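Local coordinates for conjugal transfer protein TRWB (Escherichia coli, PDB 1E9R) that serves as the coupling protein of bacterial conjugation, probably working as a ring-shaped hexameric P-loop ATPase that helps move DNA out of the donor cell, at residues B[42-50]-B[407-418]; B[80-89]-B[279-287]. All blocks are in the same frame, centred on the assembly; numbering follows the deposited sequence.

Both contacts reach the same mixed sheet, centres about 19 Å apart. Contact 1 lays a hairpin and the chain after it on strands 404-408 and 415-419 and the loop between them; contact 2 is the parallel pairing of 83-89 with 281-285. Between these pairs run strands 339-342, 56-59 and 309-315, and the probable Walker A loop follows 56-59. The side chain of D286, at the end of contact 2, lies near that loop without touching it. In sequence, contact 2 nests inside the loop closed by contact 1. They meet as like charges brought close, R49 NH1 3.3 Å from R280 NE and R49 NE 3.5 Å from R80 NH1, where D82 pairs with R80 and R280.

Contact 1 (B[42-50]-B[407-418]); sequences VAGVPMPRD and VGFAGNRPIAKV
A beta hairpin, closed by the type I' turn V42-V45, sets V42, A43 and V45 against V407 and V418 on the antiparallel strand pair 404-408 and 415-419 of the main sheet, and against F409 at the start of the loop that joins them. No hydrogen bond crosses the contact, so side-chain fit and one ion pair define it. With CG opposite its carbonyl carbon (chi1 -69°), the F409 ring stands up toward the hairpin. P48 CD makes a CH-pi contact over one face, 3.5 Å from the F409 centroid and 6° off the normal; V407 CG1 lies 3.5 Å above the other F409 face, nearer its rim. At the ring edge, V42 CG2 approaches F409 CE1 at 3.7 Å and V45 CG1 meets F409 CE2 at 3.7 Å, while M47 CA comes obliquely to F409 CZ, 3.8 Å away. V45 CG2 reaches V418 CG2 at 4.0 Å. Were F409 cut back to an alanine, P48 CD would probably lose its aromatic face, and a gap would open between V42, V45 and M47. P48 CG also sits 3.7 Å above the centre of the R413 guanidinium plane. D50 faces the edge of that group, its carboxylate turned only 17° from the guanidinium plane, and D50 OD2 forms a salt bridge with R413 NH2 at 3.5 Å. D50 has a second partner, a salt bridge from OD1 to R54. The chemistry thus grades from a buried apolar centre round F409 to a charged margin, with P48 bridging the two.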
loop_
_atom_site.group_PDB
_atom_site.type_symbol
_atom_site.label_atom_id
_atom_site.label_comp_id
_atom_site.label_asym_id
_atom_site.label_seq_id
_atom_site.Cartn_x
_atom_site.Cartn_y
_atom_site.Cartn_z
ATOM N N VAL B 42 -24.778 31.973 -8.272
ATOM C CA VAL B 42 -24.366 30.895 -7.394
ATOM C C VAL B 42 -24.688 31.383 -5.995
ATOM O O VAL B 42 -24.036 32.292 -5.487
ATOM C CB VAL B 42 -22.844 30.635 -7.495
ATOM C CG1 VAL B 42 -22.450 29.498 -6.554
ATOM C CG2 VAL B 42 -22.459 30.313 -8.939
ATOM N N ALA B 43 -25.707 30.798 -5.380
ATOM C CA ALA B 43 -26.108 31.200 -4.030
ATOM C C ALA B 43 -26.369 32.708 -3.950
ATOM O O ALA B 43 -26.079 33.346 -2.938
ATOM C CB ALA B 43 -25.028 30.808 -3.026
ATOM N N GLY B 44 -26.910 33.274 -5.024
ATOM C CA GLY B 44 -27.201 34.692 -5.038
ATOM C C GLY B 44 -26.044 35.539 -5.525
ATOM O O GLY B 44 -26.185 36.754 -5.697
ATOM N N VAL B 45 -24.894 34.911 -5.749
ATOM C CA VAL B 45 -23.731 35.653 -6.220
ATOM C C VAL B 45 -23.567 35.468 -7.716
ATOM O O VAL B 45 -23.526 34.341 -8.201
ATOM C CB VAL B 45 -22.432 35.191 -5.535
ATOM C CG1 VAL B 45 -21.296 36.115 -5.933
ATOM C CG2 VAL B 45 -22.603 35.163 -4.024
ATOM N N PRO B 46 -23.484 36.578 -8.470
ATOM C CA PRO B 46 -23.321 36.471 -9.923
ATOM C C PRO B 46 -21.993 35.814 -10.272
ATOM O O PRO B 46 -20.936 36.163 -9.741
ATOM C CB PRO B 46 -23.418 37.922 -10.398
ATOM C CG PRO B 46 -22.915 38.692 -9.243
ATOM C CD PRO B 46 -23.546 37.990 -8.057
ATOM N N MET B 47 -22.063 34.847 -11.174
ATOM C CA MET B 47 -20.894 34.111 -11.583
ATOM C C MET B 47 -20.120 34.815 -12.690
ATOM O O MET B 47 -20.684 35.196 -13.712
ATOM C CB MET B 47 -21.329 32.712 -12.024
ATOM C CG MET B 47 -20.245 31.879 -12.670
ATOM S SD MET B 47 -20.701 30.141 -12.692
ATOM C CE MET B 47 -19.067 29.391 -12.596
ATOM N N PRO B 48 -18.813 35.025 -12.481
ATOM C CA PRO B 48 -17.996 35.682 -13.497
ATOM C C PRO B 48 -18.183 34.915 -14.788
ATOM O O PRO B 48 -18.032 33.696 -14.821
ATOM C CB PRO B 48 -16.588 35.535 -12.950
ATOM C CG PRO B 48 -16.809 35.624 -11.483
ATOM C CD PRO B 48 -18.031 34.775 -11.259
ATOM N N ARG B 49 -18.532 35.629 -15.845
ATOM C CA ARG B 49 -18.751 35.016 -17.147
ATOM C C ARG B 49 -17.598 34.127 -17.593
ATOM O O ARG B 49 -17.820 33.048 -18.133
ATOM C CB ARG B 49 -18.980 36.105 -18.196
ATOM C CG ARG B 49 -20.403 36.599 -18.306
ATOM C CD ARG B 49 -21.122 35.800 -19.349
ATOM N NE ARG B 49 -22.315 36.495 -19.798
ATOM C CZ ARG B 49 -22.990 36.164 -20.891
ATOM N NH1 ARG B 49 -22.566 35.149 -21.634
ATOM N NH2 ARG B 49 -24.082 36.843 -21.232
ATOM N N ASP B 50 -16.372 34.589 -17.372
ATOM C CA ASP B 50 -15.182 33.849 -17.775
ATOM C C ASP B 50 -14.975 32.585 -16.941
ATOM O O ASP B 50 -14.156 31.729 -17.284
ATOM C CB ASP B 50 -13.938 34.750 -17.676
ATOM C CG ASP B 50 -13.648 35.210 -16.242
ATOM O OD1 ASP B 50 -13.386 34.355 -15.364
ATOM O OD2 ASP B 50 -13.677 36.436 -15.982
ATOM N N VAL B 407 -18.525 30.372 -1.318
ATOM C CA VAL B 407 -18.337 30.480 -2.755
ATOM C C VAL B 407 -16.933 30.957 -3.108
ATOM O O VAL B 407 -16.523 32.049 -2.698
ATOM C CB VAL B 407 -19.371 31.453 -3.373
ATOM C CG1 VAL B 407 -19.213 31.503 -4.890
ATOM C CG2 VAL B 407 -20.777 31.008 -2.992
ATOM N N GLY B 408 -16.207 30.134 -3.867
ATOM C CA GLY B 408 -14.856 30.473 -4.282
ATOM C C GLY B 408 -14.675 30.333 -5.781
ATOM O O GLY B 408 -14.326 29.269 -6.276
ATOM N N PHE B 409 -14.917 31.415 -6.508
ATOM C CA PHE B 409 -14.780 31.410 -7.957
ATOM C C PHE B 409 -13.325 31.291 -8.364
ATOM O O PHE B 409 -12.432 31.611 -7.585
ATOM C CB PHE B 409 -15.387 32.681 -8.546
ATOM C CG PHE B 409 -16.884 32.744 -8.428
ATOM C CD1 PHE B 409 -17.687 31.786 -9.048
ATOM C CD2 PHE B 409 -17.500 33.756 -7.703
ATOM C CE1 PHE B 409 -19.092 31.839 -8.947
ATOM C CE2 PHE B 409 -18.903 33.820 -7.595
ATOM C CZ PHE B 409 -19.696 32.861 -8.217
ATOM N N ALA B 410 -13.100 30.831 -9.592
ATOM C CA ALA B 410 -11.757 30.645 -10.127
ATOM C C ALA B 410 -10.987 31.953 -10.167
ATOM O O ALA B 410 -11.583 33.034 -10.138
ATOM C CB ALA B 410 -11.839 30.049 -11.525
ATOM N N GLY B 411 -9.663 31.849 -10.232
ATOM C CA GLY B 411 -8.840 33.040 -10.289
ATOM C C GLY B 411 -8.634 33.749 -8.960
ATOM O O GLY B 411 -8.794 33.164 -7.884
ATOM N N ASN B 412 -8.287 35.027 -9.045
ATOM C CA ASN B 412 -8.011 35.835 -7.870
ATOM C C ASN B 412 -9.255 36.519 -7.321
ATOM O O ASN B 412 -9.399 37.736 -7.391
ATOM C CB ASN B 412 -6.934 36.856 -8.229
ATOM C CG ASN B 412 -6.422 37.596 -7.032
ATOM O OD1 ASN B 412 -6.225 37.013 -5.970
ATOM N ND2 ASN B 412 -6.180 38.891 -7.196
ATOM N N ARG B 413 -10.158 35.713 -6.774
ATOM C CA ARG B 413 -11.399 36.210 -6.194
ATOM C C ARG B 413 -11.453 35.832 -4.731
ATOM O O ARG B 413 -11.061 34.730 -4.355
ATOM C CB ARG B 413 -12.614 35.562 -6.851
ATOM C CG ARG B 413 -12.554 35.449 -8.338
ATOM C CD ARG B 413 -12.977 36.716 -9.002
ATOM N NE ARG B 413 -13.075 36.517 -10.439
ATOM C CZ ARG B 413 -13.520 37.436 -11.288
ATOM N NH1 ARG B 413 -13.911 38.629 -10.836
ATOM N NH2 ARG B 413 -13.580 37.153 -12.590
ATOM N N PRO B 414 -11.931 36.740 -3.879
ATOM C CA PRO B 414 -11.998 36.355 -2.471
ATOM C C PRO B 414 -13.166 35.374 -2.325
ATOM O O PRO B 414 -13.965 35.223 -3.250
ATOM C CB PRO B 414 -12.249 37.683 -1.765
ATOM C CG PRO B 414 -13.018 38.462 -2.785
ATOM C CD PRO B 414 -12.270 38.160 -4.061
ATOM N N ILE B 415 -13.255 34.691 -1.189
ATOM C CA ILE B 415 -14.347 33.756 -0.966
ATOM C C ILE B 415 -15.352 34.447 -0.048
ATOM O O ILE B 415 -15.012 35.416 0.639
ATOM C CB ILE B 415 -13.867 32.453 -0.288
ATOM C CG1 ILE B 415 -13.363 32.764 1.121
ATOM C CG2 ILE B 415 -12.787 31.788 -1.131
ATOM C CD1 ILE B 415 -12.968 31.546 1.927
ATOM N N ALA B 416 -16.582 33.944 -0.033
ATOM C CA ALA B 416 -17.624 34.528 0.795
ATOM C C ALA B 416 -18.574 33.478 1.375
ATOM O O ALA B 416 -18.898 32.495 0.717
ATOM C CB ALA B 416 -18.412 35.532 -0.032
ATOM N N LYS B 417 -19.007 33.687 2.617
ATOM C CA LYS B 417 -19.954 32.792 3.264
ATOM C C LYS B 417 -21.307 33.422 2.959
ATOM O O LYS B 417 -21.629 34.505 3.450
ATOM C CB LYS B 417 -19.705 32.757 4.766
ATOM C CG LYS B 417 -20.608 31.821 5.557
ATOM C CD LYS B 417 -20.289 31.940 7.042
ATOM C CE LYS B 417 -21.280 31.183 7.892
ATOM N NZ LYS B 417 -21.003 31.345 9.344
ATOM N N VAL B 418 -22.084 32.749 2.122
ATOM C CA VAL B 418 -23.385 33.242 1.697
ATOM C C VAL B 418 -24.476 32.216 1.975
ATOM O O VAL B 418 -24.219 31.016 1.991
ATOM C CB VAL B 418 -23.359 33.555 0.179
ATOM C CG1 VAL B 418 -24.747 33.882 -0.324
ATOM C CG2 VAL B 418 -22.433 34.717 -0.087
#

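Contact 2 (B[80-89]-B[279-287]); sequences RGDRMVIVDP and RRLWLFIDE
R280 opens the pairing by meeting D82, whose OD1 lies 3.2 Å from R280 NH1 over the face of the guanidinium, a salt bridge of charges alone, no N-H pointing at the oxygen. The R80 guanidinium lies flat on that of R280, centres 4.3 Å apart and planes at 5°, and grips D82 side-on, NE to OD1 and NH2 to OD2, both on the syn side but tilted out of the carboxylate plane. L281 takes the sheet face opposite W282, its CD2 packing on the R83 carbonyl and M84 CA. At W282 the backbone N bonds to R83 O (2.9 Å), and its carbonyl receives V85 N (2.8 Å). With CG anti to the carbonyl carbon (chi1 -65°), the W282 indole swings back toward D82 and adds NE1 to D82 OD2 at 2.9 Å and 165°, on the anti side and likewise out of the carboxylate plane. W282 CB presses on M84 CB, 3.4 Å away. L283 and V85 pack on the L281 face. F284 continues the parallel pattern, its N to V85 O (2.9 Å) and its O to V87 N. M84 SD lies obliquely to both aromatic rings, 5.2 Å from the F284 centroid, a Met-aromatic contact under helix 66-79. I285 returns to the V87 face. D286 sets its carboxylate beside V87 CG1 and P89 CG; with E287 it follows a hydrophobic strand, consistent with a Walker B motif. D82 OD2 takes two N-H bonds from one face of its plane, and its negative charge probably offsets the stacked arginines, with E52 a second carboxylate for R80.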
loop_
_atom_site.group_PDB
_atom_site.type_symbol
_atom_site.label_atom_id
_atom_site.label_comp_id
_atom_site.label_asym_id
_atom_site.label_seq_id
_atom_site.Cartn_x
_atom_site.Cartn_y
_atom_site.Cartn_z
ATOM N N ARG B 80 -31.602 33.299 -18.981
ATOM C CA ARG B 80 -30.692 33.905 -19.944
ATOM C C ARG B 80 -30.824 33.226 -21.313
ATOM O O ARG B 80 -30.224 33.658 -22.297
ATOM C CB ARG B 80 -29.255 33.807 -19.419
ATOM C CG ARG B 80 -28.253 34.639 -20.192
ATOM C CD ARG B 80 -26.882 34.618 -19.533
ATOM N NE ARG B 80 -26.253 33.305 -19.611
ATOM C CZ ARG B 80 -25.062 33.016 -19.100
ATOM N NH1 ARG B 80 -24.374 33.952 -18.472
ATOM N NH2 ARG B 80 -24.562 31.796 -19.218
ATOM N N GLY B 81 -31.616 32.159 -21.361
ATOM C CA GLY B 81 -31.845 31.441 -22.605
ATOM C C GLY B 81 -30.789 30.426 -22.992
ATOM O O GLY B 81 -30.675 30.062 -24.159
ATOM N N ASP B 82 -30.017 29.957 -22.020
ATOM C CA ASP B 82 -28.960 28.985 -22.284
ATOM C C ASP B 82 -29.514 27.574 -22.468
ATOM O O ASP B 82 -30.538 27.221 -21.880
ATOM C CB ASP B 82 -27.967 28.978 -21.114
ATOM C CG ASP B 82 -27.095 30.216 -21.075
ATOM O OD1 ASP B 82 -27.599 31.325 -21.346
ATOM O OD2 ASP B 82 -25.897 30.083 -20.764
ATOM N N ARG B 83 -28.846 26.775 -23.297
ATOM C CA ARG B 83 -29.255 25.384 -23.492
ATOM C C ARG B 83 -28.519 24.548 -22.443
ATOM O O ARG B 83 -27.387 24.868 -22.067
ATOM C CB ARG B 83 -28.871 24.871 -24.883
ATOM C CG ARG B 83 -29.728 25.375 -26.022
ATOM C CD ARG B 83 -29.385 24.642 -27.317
ATOM N NE ARG B 83 -29.968 23.303 -27.388
ATOM C CZ ARG B 83 -29.581 22.373 -28.258
ATOM N NH1 ARG B 83 -28.604 22.637 -29.118
ATOM N NH2 ARG B 83 -30.182 21.188 -28.290
ATOM N N MET B 84 -29.151 23.478 -21.974
ATOM C CA MET B 84 -28.519 22.632 -20.974
ATOM C C MET B 84 -29.029 21.192 -20.921
ATOM O O MET B 84 -30.146 20.890 -21.340
ATOM C CB MET B 84 -28.662 23.282 -19.598
ATOM C CG MET B 84 -30.075 23.707 -19.267
ATOM S SD MET B 84 -30.110 25.015 -18.028
ATOM C CE MET B 84 -30.986 24.234 -16.805
ATOM N N VAL B 85 -28.167 20.305 -20.430
ATOM C CA VAL B 85 -28.494 18.894 -20.252
ATOM C C VAL B 85 -28.471 18.728 -18.741
ATOM O O VAL B 85 -27.524 19.154 -18.086
ATOM C CB VAL B 85 -27.437 17.970 -20.873
ATOM C CG1 VAL B 85 -27.768 16.534 -20.555
ATOM C CG2 VAL B 85 -27.383 18.177 -22.367
ATOM N N ILE B 86 -29.513 18.124 -18.184
ATOM C CA ILE B 86 -29.592 17.955 -16.740
ATOM C C ILE B 86 -29.788 16.504 -16.307
ATOM O O ILE B 86 -30.721 15.828 -16.758
ATOM C CB ILE B 86 -30.763 18.785 -16.164
ATOM C CG1 ILE B 86 -30.596 20.253 -16.551
ATOM C CG2 ILE B 86 -30.827 18.634 -14.660
ATOM C CD1 ILE B 86 -31.789 21.130 -16.180
ATOM N N VAL B 87 -28.887 16.027 -15.449
ATOM C CA VAL B 87 -28.986 14.681 -14.898
ATOM C C VAL B 87 -29.970 14.973 -13.773
ATOM O O VAL B 87 -29.611 15.494 -12.707
ATOM C CB VAL B 87 -27.620 14.196 -14.379
ATOM C CG1 VAL B 87 -27.758 12.842 -13.715
ATOM C CG2 VAL B 87 -26.647 14.101 -15.545
ATOM N N ASP B 88 -31.226 14.650 -14.050
ATOM C CA ASP B 88 -32.324 14.969 -13.161
ATOM C C ASP B 88 -33.009 13.824 -12.425
ATOM O O ASP B 88 -33.924 13.189 -12.943
ATOM C CB ASP B 88 -33.334 15.780 -13.984
ATOM C CG ASP B 88 -34.460 16.341 -13.161
ATOM O OD1 ASP B 88 -34.253 16.691 -11.975
ATOM O OD2 ASP B 88 -35.556 16.451 -13.739
ATOM N N PRO B 89 -32.578 13.559 -11.191
ATOM C CA PRO B 89 -33.147 12.492 -10.365
ATOM C C PRO B 89 -34.614 12.763 -10.055
ATOM O O PRO B 89 -34.960 13.844 -9.594
ATOM C CB PRO B 89 -32.300 12.551 -9.107
ATOM C CG PRO B 89 -31.002 13.119 -9.600
ATOM C CD PRO B 89 -31.431 14.190 -10.522
ATOM N N ARG B 279 -22.086 29.605 -28.880
ATOM C CA ARG B 279 -22.746 28.471 -28.237
ATOM C C ARG B 279 -22.456 28.345 -26.740
ATOM O O ARG B 279 -21.304 28.416 -26.309
ATOM C CB ARG B 279 -22.338 27.174 -28.931
ATOM C CG ARG B 279 -23.101 25.961 -28.445
ATOM C CD ARG B 279 -22.442 24.651 -28.879
ATOM N NE ARG B 279 -22.497 24.396 -30.317
ATOM C CZ ARG B 279 -21.443 24.430 -31.132
ATOM N NH1 ARG B 279 -20.234 24.712 -30.662
ATOM N NH2 ARG B 279 -21.596 24.171 -32.422
ATOM N N ARG B 280 -23.516 28.165 -25.956
ATOM C CA ARG B 280 -23.403 27.989 -24.506
ATOM C C ARG B 280 -24.243 26.774 -24.111
ATOM O O ARG B 280 -25.476 26.805 -24.217
ATOM C CB ARG B 280 -23.926 29.209 -23.743
ATOM C CG ARG B 280 -23.085 30.464 -23.831
ATOM C CD ARG B 280 -23.319 31.293 -22.577
ATOM N NE ARG B 280 -24.117 32.510 -22.750
ATOM C CZ ARG B 280 -25.269 32.604 -23.415
ATOM N NH1 ARG B 280 -25.791 31.558 -24.035
ATOM N NH2 ARG B 280 -25.896 33.770 -23.482
ATOM N N LEU B 281 -23.577 25.712 -23.656
ATOM C CA LEU B 281 -24.269 24.490 -23.258
ATOM C C LEU B 281 -23.882 24.038 -21.849
ATOM O O LEU B 281 -22.709 23.798 -21.561
ATOM C CB LEU B 281 -23.956 23.368 -24.250
ATOM C CG LEU B 281 -24.915 22.171 -24.413
ATOM C CD1 LEU B 281 -24.102 20.886 -24.402
ATOM C CD2 LEU B 281 -25.953 22.126 -23.309
ATOM N N TRP B 282 -24.877 23.913 -20.977
ATOM C CA TRP B 282 -24.628 23.484 -19.606
ATOM C C TRP B 282 -24.833 21.986 -19.427
ATOM O O TRP B 282 -25.646 21.371 -20.114
ATOM C CB TRP B 282 -25.552 24.217 -18.618
ATOM C CG TRP B 282 -25.312 25.685 -18.531
ATOM C CD1 TRP B 282 -25.744 26.640 -19.404
ATOM C CD2 TRP B 282 -24.542 26.375 -17.531
ATOM N NE1 TRP B 282 -25.292 27.878 -19.014
ATOM C CE2 TRP B 282 -24.552 27.744 -17.869
ATOM C CE3 TRP B 282 -23.843 25.962 -16.386
ATOM C CZ2 TRP B 282 -23.889 28.710 -17.105
ATOM C CZ3 TRP B 282 -23.184 26.925 -15.625
ATOM C CH2 TRP B 282 -23.213 28.283 -15.989
ATOM N N LEU B 283 -24.078 21.412 -18.494
ATOM C CA LEU B 283 -24.189 20.005 -18.158
ATOM C C LEU B 283 -24.281 19.977 -16.643
ATOM O O LEU B 283 -23.313 20.274 -15.949
ATOM C CB LEU B 283 -22.952 19.218 -18.603
ATOM C CG LEU B 283 -23.131 17.715 -18.898
ATOM C CD1 LEU B 283 -21.818 16.993 -18.594
ATOM C CD2 LEU B 283 -24.272 17.118 -18.081
ATOM N N PHE B 284 -25.457 19.642 -16.131
ATOM C CA PHE B 284 -25.672 19.571 -14.695
ATOM C C PHE B 284 -25.660 18.132 -14.237
ATOM O O PHE B 284 -26.490 17.340 -14.685
ATOM C CB PHE B 284 -27.016 20.209 -14.337
ATOM C CG PHE B 284 -26.990 21.701 -14.351
ATOM C CD1 PHE B 284 -27.127 22.399 -15.546
ATOM C CD2 PHE B 284 -26.781 22.414 -13.168
ATOM C CE1 PHE B 284 -27.053 23.789 -15.569
ATOM C CE2 PHE B 284 -26.705 23.805 -13.172
ATOM C CZ PHE B 284 -26.842 24.496 -14.375
ATOM N N ILE B 285 -24.720 17.796 -13.355
ATOM C CA ILE B 285 -24.606 16.444 -12.805
ATOM C C ILE B 285 -24.905 16.515 -11.318
ATOM O O ILE B 285 -24.098 17.025 -10.552
ATOM C CB ILE B 285 -23.191 15.885 -12.981
ATOM C CG1 ILE B 285 -22.806 15.917 -14.460
ATOM C CG2 ILE B 285 -23.115 14.472 -12.424
ATOM C CD1 ILE B 285 -21.406 15.428 -14.737
ATOM N N ASP B 286 -26.061 15.997 -10.909
ATOM C CA ASP B 286 -26.468 16.043 -9.497
ATOM C C ASP B 286 -25.440 15.478 -8.523
ATOM O O ASP B 286 -25.175 16.068 -7.483
ATOM C CB ASP B 286 -27.786 15.299 -9.301
ATOM C CG ASP B 286 -27.666 13.821 -9.601
ATOM O OD1 ASP B 286 -27.168 13.465 -10.698
ATOM O OD2 ASP B 286 -28.072 13.017 -8.735
ATOM N N GLU B 287 -24.886 14.318 -8.861
ATOM C CA GLU B 287 -23.881 13.655 -8.040
ATOM C C GLU B 287 -22.896 12.984 -8.980
ATOM O O GLU B 287 -23.229 12.031 -9.673
ATOM C CB GLU B 287 -24.534 12.616 -7.126
ATOM C CG GLU B 287 -23.538 11.739 -6.385
ATOM C CD GLU B 287 -22.466 12.541 -5.666
ATOM O OE1 GLU B 287 -22.817 13.374 -4.802
ATOM O OE2 GLU B 287 -21.270 12.338 -5.964
#